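Local coordinates for uncharacterized protein Rv3272 (Mycobacterium tuberculosis, PDB 5YX6) that binds fatty acyl-CoAs, palmitoyl-CoA most tightly, and probably serves as a family III CoA transferase in fatty acid metabolism, at residues Leu16-Asn21 with Glu101-Gly106; Ser75-Leu80 with Glu385-Phe390; Ala153-Gly158 with Gly212-Gln217; Trp271-Tyr276 with Asn325-Cys330. All blocks are in the same frame, centred on the assembly; numbering follows the deposited sequence.

Contact 1: Leu16-Asn21 with Glu101-Gly106; sequences LDFTQN and EAFRPG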
loop_
_atom_site.group_PDB
_atom_site.type_symbol
_atom_site.label_atom_id
_atom_site.label_comp_id
_atom_site.label_asym_id
_atom_site.label_seq_id
_atom_site.Cartn_x
_atom_site.Cartn_y
_atom_site.Cartn_z
ATOM N N LEU A 16 -4.605 -12.315 -19.214
ATOM C CA LEU A 16 -3.911 -13.583 -19.003
ATOM C C LEU A 16 -3.019 -13.491 -17.774
ATOM O O LEU A 16 -1.998 -12.804 -17.810
ATOM C CB LEU A 16 -3.071 -13.943 -20.224
ATOM C CG LEU A 16 -3.699 -14.952 -21.170
ATOM C CD1 LEU A 16 -5.036 -14.418 -21.644
ATOM C CD2 LEU A 16 -2.755 -15.249 -22.338
ATOM N N ASP A 17 -3.391 -14.183 -16.701
ATOM C CA ASP A 17 -2.727 -13.998 -15.402
ATOM C C ASP A 17 -1.788 -15.163 -15.076
ATOM O O ASP A 17 -2.247 -16.216 -14.640
ATOM C CB ASP A 17 -3.786 -13.842 -14.295
ATOM C CG ASP A 17 -3.186 -13.510 -12.918
ATOM O OD1 ASP A 17 -1.944 -13.435 -12.814
ATOM O OD2 ASP A 17 -3.962 -13.330 -11.934
ATOM N N PHE A 18 -0.484 -14.959 -15.260
ATOM C CA PHE A 18 0.521 -15.994 -14.960
ATOM C C PHE A 18 1.030 -15.958 -13.506
ATOM O O PHE A 18 1.882 -16.768 -13.134
ATOM C CB PHE A 18 1.739 -15.872 -15.903
ATOM C CG PHE A 18 1.469 -16.248 -17.354
ATOM C CD1 PHE A 18 0.905 -15.334 -18.238
ATOM C CD2 PHE A 18 1.834 -17.497 -17.841
ATOM C CE1 PHE A 18 0.677 -15.670 -19.571
ATOM C CE2 PHE A 18 1.610 -17.840 -19.166
ATOM C CZ PHE A 18 1.031 -16.924 -20.037
ATOM N N THR A 19 0.510 -15.042 -12.689
ATOM C CA THR A 19 1.071 -14.782 -11.352
ATOM C C THR A 19 0.720 -15.837 -10.300
ATOM O O THR A 19 -0.250 -16.576 -10.448
ATOM C CB THR A 19 0.592 -13.421 -10.782
ATOM O OG1 THR A 19 -0.800 -13.505 -10.452
ATOM C CG2 THR A 19 0.820 -12.285 -11.769
ATOM N N GLN A 20 1.520 -15.906 -9.239
ATOM C CA GLN A 20 1.223 -16.792 -8.109
ATOM C C GLN A 20 1.338 -16.069 -6.773
ATOM O O GLN A 20 1.822 -14.940 -6.711
ATOM C CB GLN A 20 2.134 -18.019 -8.092
ATOM C CG GLN A 20 2.060 -18.877 -9.335
ATOM C CD GLN A 20 3.181 -19.889 -9.384
ATOM O OE1 GLN A 20 3.289 -20.751 -8.505
ATOM N NE2 GLN A 20 4.028 -19.792 -10.405
ATOM N N ASN A 21 0.893 -16.741 -5.713
ATOM C CA ASN A 21 1.002 -16.246 -4.340
ATOM C C ASN A 21 0.073 -15.047 -4.132
ATOM O O ASN A 21 -1.118 -15.165 -4.424
ATOM C CB ASN A 21 2.458 -15.935 -3.995
ATOM C CG ASN A 21 3.380 -17.126 -4.260
ATOM O OD1 ASN A 21 3.044 -18.264 -3.910
ATOM N ND2 ASN A 21 4.530 -16.875 -4.894
ATOM N N GLU A 101 2.538 -11.016 -15.511
ATOM C CA GLU A 101 3.549 -12.018 -15.187
ATOM C C GLU A 101 4.402 -11.654 -13.965
ATOM O O GLU A 101 4.773 -10.496 -13.789
ATOM C CB GLU A 101 4.439 -12.231 -16.408
ATOM C CG GLU A 101 5.607 -13.139 -16.150
ATOM C CD GLU A 101 6.896 -12.389 -15.884
ATOM O OE1 GLU A 101 7.120 -11.334 -16.519
ATOM O OE2 GLU A 101 7.690 -12.870 -15.050
ATOM N N ALA A 102 4.731 -12.650 -13.141
ATOM C CA ALA A 102 5.489 -12.417 -11.912
ATOM C C ALA A 102 6.571 -13.472 -11.648
ATOM O O ALA A 102 6.906 -13.749 -10.496
ATOM C CB ALA A 102 4.542 -12.336 -10.725
ATOM N N PHE A 103 7.113 -14.064 -12.704
ATOM C CA PHE A 103 8.263 -14.939 -12.547
ATOM C C PHE A 103 9.481 -14.064 -12.306
ATOM O O PHE A 103 9.415 -12.848 -12.485
ATOM C CB PHE A 103 8.483 -15.819 -13.781
ATOM C CG PHE A 103 7.331 -16.729 -14.092
ATOM C CD1 PHE A 103 6.860 -17.621 -13.146
ATOM C CD2 PHE A 103 6.722 -16.692 -15.340
ATOM C CE1 PHE A 103 5.800 -18.453 -13.427
ATOM C CE2 PHE A 103 5.659 -17.522 -15.631
ATOM C CZ PHE A 103 5.197 -18.405 -14.670
ATOM N N ARG A 104 10.580 -14.666 -11.867
ATOM C CA ARG A 104 11.818 -13.914 -11.721
ATOM C C ARG A 104 12.295 -13.538 -13.124
ATOM O O ARG A 104 11.999 -14.254 -14.086
ATOM C CB ARG A 104 12.879 -14.727 -10.965
ATOM C CG ARG A 104 13.577 -15.783 -11.813
ATOM C CD ARG A 104 14.525 -16.610 -10.969
ATOM N NE ARG A 104 13.809 -17.409 -9.980
ATOM C CZ ARG A 104 14.399 -18.234 -9.121
ATOM N NH1 ARG A 104 15.721 -18.358 -9.121
ATOM N NH2 ARG A 104 13.667 -18.925 -8.253
ATOM N N PRO A 105 13.043 -12.424 -13.241
ATOM C CA PRO A 105 13.549 -11.911 -14.523
ATOM C C PRO A 105 14.158 -12.971 -15.427
ATOM O O PRO A 105 14.879 -13.836 -14.939
ATOM C CB PRO A 105 14.613 -10.902 -14.092
ATOM C CG PRO A 105 14.102 -10.383 -12.787
ATOM C CD PRO A 105 13.382 -11.525 -12.120
ATOM N N GLY A 106 13.854 -12.895 -16.723
ATOM C CA GLY A 106 14.416 -13.790 -17.722
ATOM C C GLY A 106 13.617 -15.046 -18.042
ATOM O O GLY A 106 13.792 -15.657 -19.105
#

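Contact 2: Ser75-Leu80 with Glu385-Phe390; sequences SVTVDL and EHNAVF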
loop_
_atom_site.group_PDB
_atom_site.type_symbol
_atom_site.label_atom_id
_atom_site.label_comp_id
_atom_site.label_asym_id
_atom_site.label_seq_id
_atom_site.Cartn_x
_atom_site.Cartn_y
_atom_site.Cartn_z
ATOM N N SER A 75 -9.582 -20.541 -15.161
ATOM C CA SER A 75 -8.334 -21.277 -15.043
ATOM C C SER A 75 -8.042 -22.188 -16.227
ATOM O O SER A 75 -8.921 -22.907 -16.718
ATOM C CB SER A 75 -8.334 -22.108 -13.748
ATOM O OG SER A 75 -7.138 -22.865 -13.609
ATOM N N VAL A 76 -6.799 -22.131 -16.690
ATOM C CA VAL A 76 -6.301 -23.110 -17.630
ATOM C C VAL A 76 -5.095 -23.750 -16.964
ATOM O O VAL A 76 -4.345 -23.097 -16.233
ATOM C CB VAL A 76 -5.942 -22.518 -19.029
ATOM C CG1 VAL A 76 -7.158 -21.833 -19.645
ATOM C CG2 VAL A 76 -4.753 -21.567 -18.953
ATOM N N THR A 77 -4.943 -25.046 -17.190
ATOM C CA THR A 77 -3.819 -25.786 -16.666
ATOM C C THR A 77 -2.917 -26.165 -17.823
ATOM O O THR A 77 -3.357 -26.716 -18.841
ATOM C CB THR A 77 -4.305 -27.020 -15.885
ATOM O OG1 THR A 77 -4.066 -26.810 -14.486
ATOM C CG2 THR A 77 -3.603 -28.295 -16.339
ATOM N N VAL A 78 -1.646 -25.830 -17.674
ATOM C CA VAL A 78 -0.704 -26.034 -18.752
ATOM C C VAL A 78 0.718 -26.226 -18.219
ATOM O O VAL A 78 1.085 -25.644 -17.199
ATOM C CB VAL A 78 -0.785 -24.824 -19.713
ATOM C CG1 VAL A 78 0.525 -24.063 -19.778
ATOM C CG2 VAL A 78 -1.279 -25.245 -21.086
ATOM N N ASP A 79 1.511 -27.038 -18.916
ATOM C CA ASP A 79 2.934 -27.201 -18.608
ATOM C C ASP A 79 3.756 -26.359 -19.570
ATOM O O ASP A 79 3.947 -26.743 -20.722
ATOM C CB ASP A 79 3.363 -28.668 -18.697
ATOM C CG ASP A 79 4.865 -28.864 -18.441
ATOM O OD1 ASP A 79 5.552 -27.903 -18.023
ATOM O OD2 ASP A 79 5.365 -29.989 -18.660
ATOM N N LEU A 80 4.264 -25.231 -19.084
ATOM C CA LEU A 80 4.842 -24.204 -19.953
ATOM C C LEU A 80 6.158 -24.596 -20.645
ATOM O O LEU A 80 6.578 -23.932 -21.597
ATOM C CB LEU A 80 5.046 -22.921 -19.144
ATOM C CG LEU A 80 3.776 -22.118 -18.831
ATOM C CD1 LEU A 80 4.097 -20.970 -17.878
ATOM C CD2 LEU A 80 3.132 -21.591 -20.103
ATOM N N GLU A 385 -10.191 -25.614 -14.948
ATOM C CA GLU A 385 -11.623 -25.691 -15.221
ATOM C C GLU A 385 -12.002 -25.311 -16.652
ATOM O O GLU A 385 -12.970 -25.834 -17.199
ATOM C CB GLU A 385 -12.386 -24.806 -14.226
ATOM C CG GLU A 385 -13.914 -24.826 -14.378
ATOM C CD GLU A 385 -14.634 -24.118 -13.234
ATOM O OE1 GLU A 385 -13.977 -23.805 -12.222
ATOM O OE2 GLU A 385 -15.853 -23.852 -13.352
ATOM N N HIS A 386 -11.230 -24.433 -17.276
ATOM C CA HIS A 386 -11.609 -23.933 -18.592
ATOM C C HIS A 386 -10.666 -24.361 -19.711
ATOM O O HIS A 386 -10.589 -23.705 -20.749
ATOM C CB HIS A 386 -11.710 -22.410 -18.538
ATOM C CG HIS A 386 -12.641 -21.919 -17.476
ATOM N ND1 HIS A 386 -12.220 -21.616 -16.201
ATOM C CD2 HIS A 386 -13.983 -21.729 -17.483
ATOM C CE1 HIS A 386 -13.256 -21.237 -15.475
ATOM N NE2 HIS A 386 -14.338 -21.299 -16.231
ATOM N N ASN A 387 -9.944 -25.453 -19.486
ATOM C CA ASN A 387 -9.087 -26.030 -20.516
ATOM C C ASN A 387 -9.815 -26.258 -21.842
ATOM O O ASN A 387 -9.337 -25.843 -22.891
ATOM C CB ASN A 387 -8.477 -27.339 -20.021
ATOM C CG ASN A 387 -7.264 -27.115 -19.135
ATOM O OD1 ASN A 387 -6.893 -25.976 -18.855
ATOM N ND2 ASN A 387 -6.626 -28.202 -18.710
ATOM N N ALA A 388 -10.978 -26.896 -21.809
ATOM C CA ALA A 388 -11.695 -27.161 -23.057
ATOM C C ALA A 388 -12.167 -25.852 -23.677
ATOM O O ALA A 388 -12.284 -25.742 -24.896
ATOM C CB ALA A 388 -12.862 -28.102 -22.833
ATOM N N VAL A 389 -12.426 -24.859 -22.845
ATOM C CA VAL A 389 -12.847 -23.557 -23.304
ATOM C C VAL A 389 -11.748 -22.714 -23.946
ATOM O O VAL A 389 -11.981 -22.092 -24.935
ATOM C CB VAL A 389 -13.443 -22.739 -22.155
ATOM C CG1 VAL A 389 -13.937 -21.416 -22.656
ATOM C CG2 VAL A 389 -14.555 -23.488 -21.470
ATOM N N PHE A 390 -10.561 -22.667 -23.367
ATOM C CA PHE A 390 -9.495 -21.846 -23.914
ATOM C C PHE A 390 -8.260 -22.499 -24.545
ATOM O O PHE A 390 -7.496 -21.815 -25.147
ATOM C CB PHE A 390 -9.038 -20.821 -22.880
ATOM C CG PHE A 390 -10.104 -19.910 -22.412
ATOM C CD1 PHE A 390 -10.691 -19.034 -23.262
ATOM C CD2 PHE A 390 -10.502 -19.926 -21.116
ATOM C CE1 PHE A 390 -11.672 -18.184 -22.833
ATOM C CE2 PHE A 390 -11.475 -19.095 -20.666
ATOM C CZ PHE A 390 -12.061 -18.215 -21.526
#

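Contact 3: Ala153-Gly158 with Gly212-Gln217; sequences AGMTTG and GLQANQ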
loop_
_atom_site.group_PDB
_atom_site.type_symbol
_atom_site.label_atom_id
_atom_site.label_comp_id
_atom_site.label_asym_id
_atom_site.label_seq_id
_atom_site.Cartn_x
_atom_site.Cartn_y
_atom_site.Cartn_z
ATOM N N ALA A 153 14.365 -3.364 2.453
ATOM C CA ALA A 153 13.998 -1.973 2.129
ATOM C C ALA A 153 13.948 -1.037 3.352
ATOM O O ALA A 153 13.605 0.146 3.230
ATOM C CB ALA A 153 12.670 -1.942 1.418
ATOM N N GLY A 154 14.219 -1.571 4.537
ATOM C CA GLY A 154 14.344 -0.717 5.704
ATOM C C GLY A 154 13.192 -0.663 6.692
ATOM O O GLY A 154 13.226 0.138 7.622
ATOM N N MET A 155 12.199 -1.533 6.530
ATOM C CA MET A 155 10.961 -1.403 7.295
ATOM C C MET A 155 11.040 -1.854 8.755
ATOM O O MET A 155 10.043 -1.777 9.473
ATOM C CB MET A 155 9.839 -2.167 6.597
ATOM C CG MET A 155 9.379 -1.484 5.327
ATOM S SD MET A 155 8.021 -2.337 4.517
ATOM C CE MET A 155 7.412 -1.018 3.459
ATOM N N THR A 156 12.219 -2.276 9.205
ATOM C CA THR A 156 12.401 -2.655 10.604
ATOM C C THR A 156 12.960 -1.484 11.408
ATOM O O THR A 156 13.070 -1.566 12.630
ATOM C CB THR A 156 13.356 -3.901 10.780
ATOM O OG1 THR A 156 14.709 -3.555 10.445
ATOM C CG2 THR A 156 12.909 -5.089 9.925
ATOM N N THR A 157 13.311 -0.402 10.716
ATOM C CA THR A 157 13.983 0.736 11.344
ATOM C C THR A 157 13.175 1.377 12.481
ATOM O O THR A 157 11.964 1.586 12.361
ATOM C CB THR A 157 14.303 1.835 10.294
ATOM O OG1 THR A 157 15.071 1.275 9.220
ATOM C CG2 THR A 157 15.083 2.980 10.914
ATOM N N GLY A 158 13.861 1.674 13.586
ATOM C CA GLY A 158 13.298 2.446 14.683
ATOM C C GLY A 158 12.155 1.839 15.473
ATOM O O GLY A 158 11.317 2.563 16.011
ATOM N N GLY A 212 8.870 3.296 -1.588
ATOM C CA GLY A 212 7.849 4.315 -1.724
ATOM C C GLY A 212 7.005 4.506 -0.479
ATOM O O GLY A 212 6.690 5.630 -0.117
ATOM N N LEU A 213 6.637 3.414 0.177
ATOM C CA LEU A 213 5.852 3.504 1.408
ATOM C C LEU A 213 6.584 4.228 2.543
ATOM O O LEU A 213 5.943 4.783 3.426
ATOM C CB LEU A 213 5.427 2.104 1.867
ATOM C CG LEU A 213 4.469 1.370 0.914
ATOM C CD1 LEU A 213 4.207 -0.046 1.409
ATOM C CD2 LEU A 213 3.144 2.132 0.749
ATOM N N GLN A 214 7.914 4.243 2.491
ATOM C CA GLN A 214 8.737 4.871 3.521
ATOM C C GLN A 214 9.394 6.161 3.035
ATOM O O GLN A 214 10.375 6.624 3.616
ATOM C CB GLN A 214 9.850 3.921 3.970
ATOM C CG GLN A 214 9.455 2.494 4.236
ATOM C CD GLN A 214 10.680 1.605 4.339
ATOM O OE1 GLN A 214 11.263 1.458 5.418
ATOM N NE2 GLN A 214 11.083 1.010 3.219
ATOM N N ALA A 215 8.857 6.732 1.965
ATOM C CA ALA A 215 9.525 7.811 1.232
ATOM C C ALA A 215 9.931 9.010 2.096
ATOM O O ALA A 215 11.036 9.515 1.948
ATOM C CB ALA A 215 8.634 8.280 0.074
ATOM N N ASN A 216 9.050 9.454 2.993
ATOM C CA ASN A 216 9.330 10.630 3.827
ATOM C C ASN A 216 10.518 10.408 4.753
ATOM O O ASN A 216 11.403 11.252 4.833
ATOM C CB ASN A 216 8.114 11.019 4.644
ATOM N N GLN A 217 10.530 9.277 5.450
ATOM C CA GLN A 217 11.654 8.923 6.309
ATOM C C GLN A 217 12.932 8.662 5.541
ATOM O O GLN A 217 14.012 8.995 6.011
ATOM C CB GLN A 217 11.312 7.710 7.175
ATOM C CG GLN A 217 10.460 8.060 8.387
ATOM C CD GLN A 217 9.074 8.519 8.021
ATOM O OE1 GLN A 217 8.491 8.048 7.040
ATOM N NE2 GLN A 217 8.536 9.459 8.798
#

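Contact 4: Trp271-Tyr276 with Asn325-Cys330; sequences WQKLCY and NGLMAC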
loop_
_atom_site.group_PDB
_atom_site.type_symbol
_atom_site.label_atom_id
_atom_site.label_comp_id
_atom_site.label_asym_id
_atom_site.label_seq_id
_atom_site.Cartn_x
_atom_site.Cartn_y
_atom_site.Cartn_z
ATOM N N TRP A 271 -4.678 20.789 20.912
ATOM C CA TRP A 271 -3.841 20.728 22.096
ATOM C C TRP A 271 -4.492 21.430 23.302
ATOM O O TRP A 271 -4.565 20.860 24.395
ATOM C CB TRP A 271 -2.478 21.354 21.789
ATOM C CG TRP A 271 -1.699 21.720 23.006
ATOM C CD1 TRP A 271 -1.396 22.980 23.434
ATOM C CD2 TRP A 271 -1.093 20.820 23.941
ATOM N NE1 TRP A 271 -0.657 22.923 24.590
ATOM C CE2 TRP A 271 -0.450 21.608 24.920
ATOM C CE3 TRP A 271 -1.041 19.426 24.054
ATOM C CZ2 TRP A 271 0.240 21.049 25.996
ATOM C CZ3 TRP A 271 -0.353 18.872 25.121
ATOM C CH2 TRP A 271 0.273 19.684 26.082
ATOM N N GLN A 272 -4.990 22.649 23.092
ATOM C CA GLN A 272 -5.619 23.400 24.175
ATOM C C GLN A 272 -6.838 22.637 24.652
ATOM O O GLN A 272 -6.994 22.355 25.839
ATOM C CB GLN A 272 -5.989 24.817 23.718
ATOM C CG GLN A 272 -4.768 25.701 23.456
ATOM C CD GLN A 272 -5.061 26.926 22.591
ATOM O OE1 GLN A 272 -6.219 27.288 22.354
ATOM N NE2 GLN A 272 -3.997 27.557 22.095
ATOM N N LYS A 273 -7.658 22.240 23.691
ATOM C CA LYS A 273 -8.840 21.439 23.959
ATOM C C LYS A 273 -8.478 20.224 24.837
ATOM O O LYS A 273 -9.129 19.964 25.861
ATOM C CB LYS A 273 -9.431 20.993 22.626
ATOM C CG LYS A 273 -10.901 21.232 22.399
ATOM C CD LYS A 273 -11.229 20.750 20.985
ATOM C CE LYS A 273 -12.641 21.056 20.563
ATOM N NZ LYS A 273 -12.845 20.661 19.142
ATOM N N LEU A 274 -7.420 19.509 24.444
ATOM C CA LEU A 274 -6.961 18.329 25.169
ATOM C C LEU A 274 -6.615 18.638 26.631
ATOM O O LEU A 274 -7.109 17.978 27.544
ATOM C CB LEU A 274 -5.755 17.713 24.461
ATOM C CG LEU A 274 -5.135 16.509 25.169
ATOM C CD1 LEU A 274 -6.119 15.355 25.149
ATOM C CD2 LEU A 274 -3.826 16.095 24.522
ATOM N N CYS A 275 -5.779 19.647 26.848
ATOM C CA CYS A 275 -5.397 20.048 28.201
ATOM C C CYS A 275 -6.595 20.322 29.112
ATOM O O CYS A 275 -6.610 19.892 30.265
ATOM C CB CYS A 275 -4.512 21.287 28.158
ATOM S SG CYS A 275 -2.924 21.011 27.369
ATOM N N TYR A 276 -7.607 21.018 28.604
ATOM C CA TYR A 276 -8.771 21.298 29.437
ATOM C C TYR A 276 -9.545 20.013 29.712
ATOM O O TYR A 276 -10.057 19.819 30.814
ATOM C CB TYR A 276 -9.690 22.351 28.794
ATOM C CG TYR A 276 -9.055 23.727 28.712
ATOM C CD1 TYR A 276 -8.848 24.504 29.853
ATOM C CD2 TYR A 276 -8.665 24.249 27.486
ATOM C CE1 TYR A 276 -8.244 25.764 29.765
ATOM C CE2 TYR A 276 -8.070 25.498 27.387
ATOM C CZ TYR A 276 -7.863 26.252 28.523
ATOM O OH TYR A 276 -7.271 27.490 28.391
ATOM N N ASN A 325 -15.709 15.530 21.640
ATOM C CA ASN A 325 -15.230 16.898 21.532
ATOM C C ASN A 325 -14.339 17.111 20.323
ATOM O O ASN A 325 -13.584 18.079 20.263
ATOM C CB ASN A 325 -14.475 17.288 22.802
ATOM C CG ASN A 325 -15.406 17.568 23.966
ATOM O OD1 ASN A 325 -15.895 16.655 24.640
ATOM N ND2 ASN A 325 -15.658 18.847 24.207
ATOM N N GLY A 326 -14.421 16.201 19.360
ATOM C CA GLY A 326 -13.753 16.393 18.088
ATOM C C GLY A 326 -12.248 16.258 18.126
ATOM O O GLY A 326 -11.545 16.961 17.409
ATOM N N LEU A 327 -11.744 15.372 18.978
ATOM C CA LEU A 327 -10.315 15.094 18.983
ATOM C C LEU A 327 -10.046 13.711 18.393
ATOM O O LEU A 327 -10.874 12.808 18.490
ATOM C CB LEU A 327 -9.738 15.193 20.391
ATOM C CG LEU A 327 -9.811 16.570 21.049
ATOM C CD1 LEU A 327 -9.123 16.517 22.405
ATOM C CD2 LEU A 327 -9.187 17.641 20.167
ATOM N N MET A 328 -8.888 13.553 17.771
ATOM C CA MET A 328 -8.521 12.265 17.198
ATOM C C MET A 328 -7.962 11.320 18.267
ATOM O O MET A 328 -6.867 11.528 18.799
ATOM C CB MET A 328 -7.517 12.452 16.054
ATOM C CG MET A 328 -8.088 13.233 14.870
ATOM S SD MET A 328 -6.925 13.525 13.515
ATOM C CE MET A 328 -5.511 14.208 14.375
ATOM N N ALA A 329 -8.730 10.282 18.576
ATOM C CA ALA A 329 -8.343 9.316 19.587
ATOM C C ALA A 329 -9.039 7.988 19.335
ATOM O O ALA A 329 -10.170 7.965 18.841
ATOM C CB ALA A 329 -8.670 9.836 20.986
ATOM N N CYS A 330 -8.369 6.889 19.678
ATOM C CA CYS A 330 -8.960 5.558 19.537
ATOM C C CYS A 330 -8.247 4.543 20.412
ATOM O O CYS A 330 -7.160 4.813 20.921
ATOM C CB CYS A 330 -8.892 5.091 18.086
ATOM S SG CYS A 330 -7.188 4.817 17.531
#

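Contact 1: Leu16-Asn21 with Glu101-Gly106
At the C-terminal edge of the parallel Rossmann sheet, where strands 14-17 and 98-101 run out into loops, Phe-18, Thr-19 and Gln-20 meet Glu-101, Ala-102 and Phe-103. No hydrogen bond joins the two segments here; the contact is mostly van der Waals, between carbons and with the Gln-20 amide at a ring edge. Thr-19 turns its methyl CG2 onto the methyl of Ala-102, with CG2 3.9 Å from Ala-102 CB. Its hydroxyl, set between the backbone N and the carbonyl carbon (chi1 70°), goes instead to Asp-17, leaving the methyl to face Ala-102. Asp-17 OD1 is gripped twice: Thr-19 OG1 lies 2.6 Å from OD1 on its syn lone pair, and Thr-19 N, 2.9 Å from OD1, comes from above the carboxylate plane, closing an Asx turn. The other oxygen, OD2, pairs with Lys-73. The ring of Phe-103 brings CE2 to 4.3 Å from Phe-18 CB, while Gln-20 NE2 sits at the ring's edge, 3.8 Å from CE1, with amide and ring planes 76° apart. Met-108 of helix 107-110 touches both phenylalanines. Glu-101 OE1 forms a salt bridge with Arg-129, and OE2 takes a weak bond from Phe-103 N. Neighbouring loops leaving the strand ends in this way are typical of a Rossmann fold, whose sites usually lie at this edge; Ala-102 is about 10 Å from Asp-175, the probable nucleophile, between side chains.

Contact 2: Ser75-Leu80 with Glu385-Phe390
Ser-75 and His-386 are joined by two hydrogen bonds that use both backbone polar atoms of the serine. Ser-75 N donates to His-386 ND1 at 3.0 Å, almost straight at 169° although the donor is tilted 21° from the imidazole plane; ND1 therefore acts as acceptor. In return, His-386 N donates to Ser-75 O at 2.8 Å. The histidine holds its ring beside its own backbone N (chi1 -55°), which lets ring nitrogen and amide address the same residue. Two residues along the strand, Thr-77 N gives its hydrogen to Asn-387 OD1 at 2.7 Å, in the carbonyl plane on a lone pair and close to straight. The side chain of Asn-387 thus takes the place of a further strand partner for that amide. The Ser-75 hydroxyl is engaged elsewhere, with Glu-42 and Gly-384 N, and Glu-385 OE1 accepts from Thr-382 N. From the N-cap position, His-386 O accepts Phe-390 N at 2.8 Å, which starts helix 387-390. Beside these polar links is an apolar one: Val-76 CG1 packs 3.9 Å from Phe-390 CB and lies near the plane of the phenylalanine ring, at its edge. Strand 74-77 is the outermost strand on this side of the parallel sheet, bonded along one edge to strand 37-42; the C-terminal helix 387-390 sits against its other edge, with Phe-390 reaching past Val-76 to Ile-39 and to Leu-92 of helix 83-94.

Contact 3: Ala153-Gly158 with Gly212-Gln217
Gln-214 and Ala-153 supply the one hydrogen bond between these segments: Gln-214 NE2 donates to Ala-153 O at 2.7 Å, with an angle of 152° at the hydrogen. The donor stands well above the carbonyl plane, 55° out of it. The same amide nitrogen also bonds to Ala-210 O, one turn earlier, in helix 206-213. Gln-214 OE1 is 3.1 Å from Gly-154 C, and it accepts from Trp-335 NE1 of the second subunit. With both amide atoms engaged, the orientation of the amide group is fixed, and the extended Gln-214 side chain links the helix break to the loop.

Van der Waals contacts run alongside. Met-155 crosses Gln-214 obliquely, its CG 3.5 Å from Gln-214 CD, and continues as an extended chain to an apolar contact, CE lying 3.9 Å from Leu-213 CD1. Leu-173 of helix 173-196 touches both Met-155 and Leu-213.

Local bonds shape the loop itself. Gly-154, at positive phi, closes helix 146-152 in a Schellman motif and starts a type I beta turn to Thr-157. Its carbonyl O accepts both Thr-157 N and Thr-157 OG1, the latter at 2.7 Å. A buried glutamine whose nitrogen is spent on two carbonyls of its own chain and whose oxygen is spent on a tryptophan of the partner implies that this helix break and loop are organised together with the dimer interface.

Contact 4: Trp271-Tyr276 with Asn325-Cys330
The Schellman turn that ends helix 315-324 and leads into strand 328-331 rests against helix 268-277, with Lys-273 and Leu-274 on the helix side and Asn-325 and Leu-327 on the other. Lys-273 stretches its extended chain along the turn, and NZ donates to Asn-325 O at 2.9 Å. The ammonium nitrogen is tilted 27° from the plane of that carbonyl, with a C=O...N angle of 151°. This bond takes up a backbone oxygen at a helix C-terminus, where the carbonyl end of the helix dipole would probably welcome a positive charge. Gly-326, at positive phi, is the C-prime residue: its amide and that of Leu-327 turn back to Gln-323 O and Leu-322 O, which ends the helix and turns the chain toward strand 328-331, with Leu-327 pointing to the neighbouring helix.

The two methyls of Leu-327 divide the helix surface between them. CD2 lies 3.8 Å from Lys-273 CD, against the aliphatic part of the lysine, while CD1 lies against Leu-274, 3.9 Å from its backbone CA and 4.1 Å from its CB. His-270 and Leu-277 of the same helix also touch Leu-327, so it fits among side chains from three successive turns. Beyond it the chain enters the antiparallel sheet of 253-255, 260-264 and 328-331, Met-328 bonding through its backbone to Ser-264. Benzamidine and glycerol, probably from the crystallisation liquor, lie about 4 Å from the Lys-273 side chain.

How the contacts relate
Contacts 1 and 2 share the parallel sheet and touch directly: Leu-80 CD1 of contact 2 lies 4.1 Å from Phe-18 CD2 and 4.3 Å from Phe-103 CZ, and their centres are 16 Å apart. Their segments alternate along the chain, while contacts 3 and 4 both fall between the two segments of contact 2. Contacts 1 and 3 each bring a side chain to about 10 Å from that of Asp-175, the probable nucleophile, though their nearest atoms are about 17 Å apart. Contact 4 lies away from the annotated sites, its centre 59 Å from that of contact 2; like contact 3, it touches the second subunit of the homodimer.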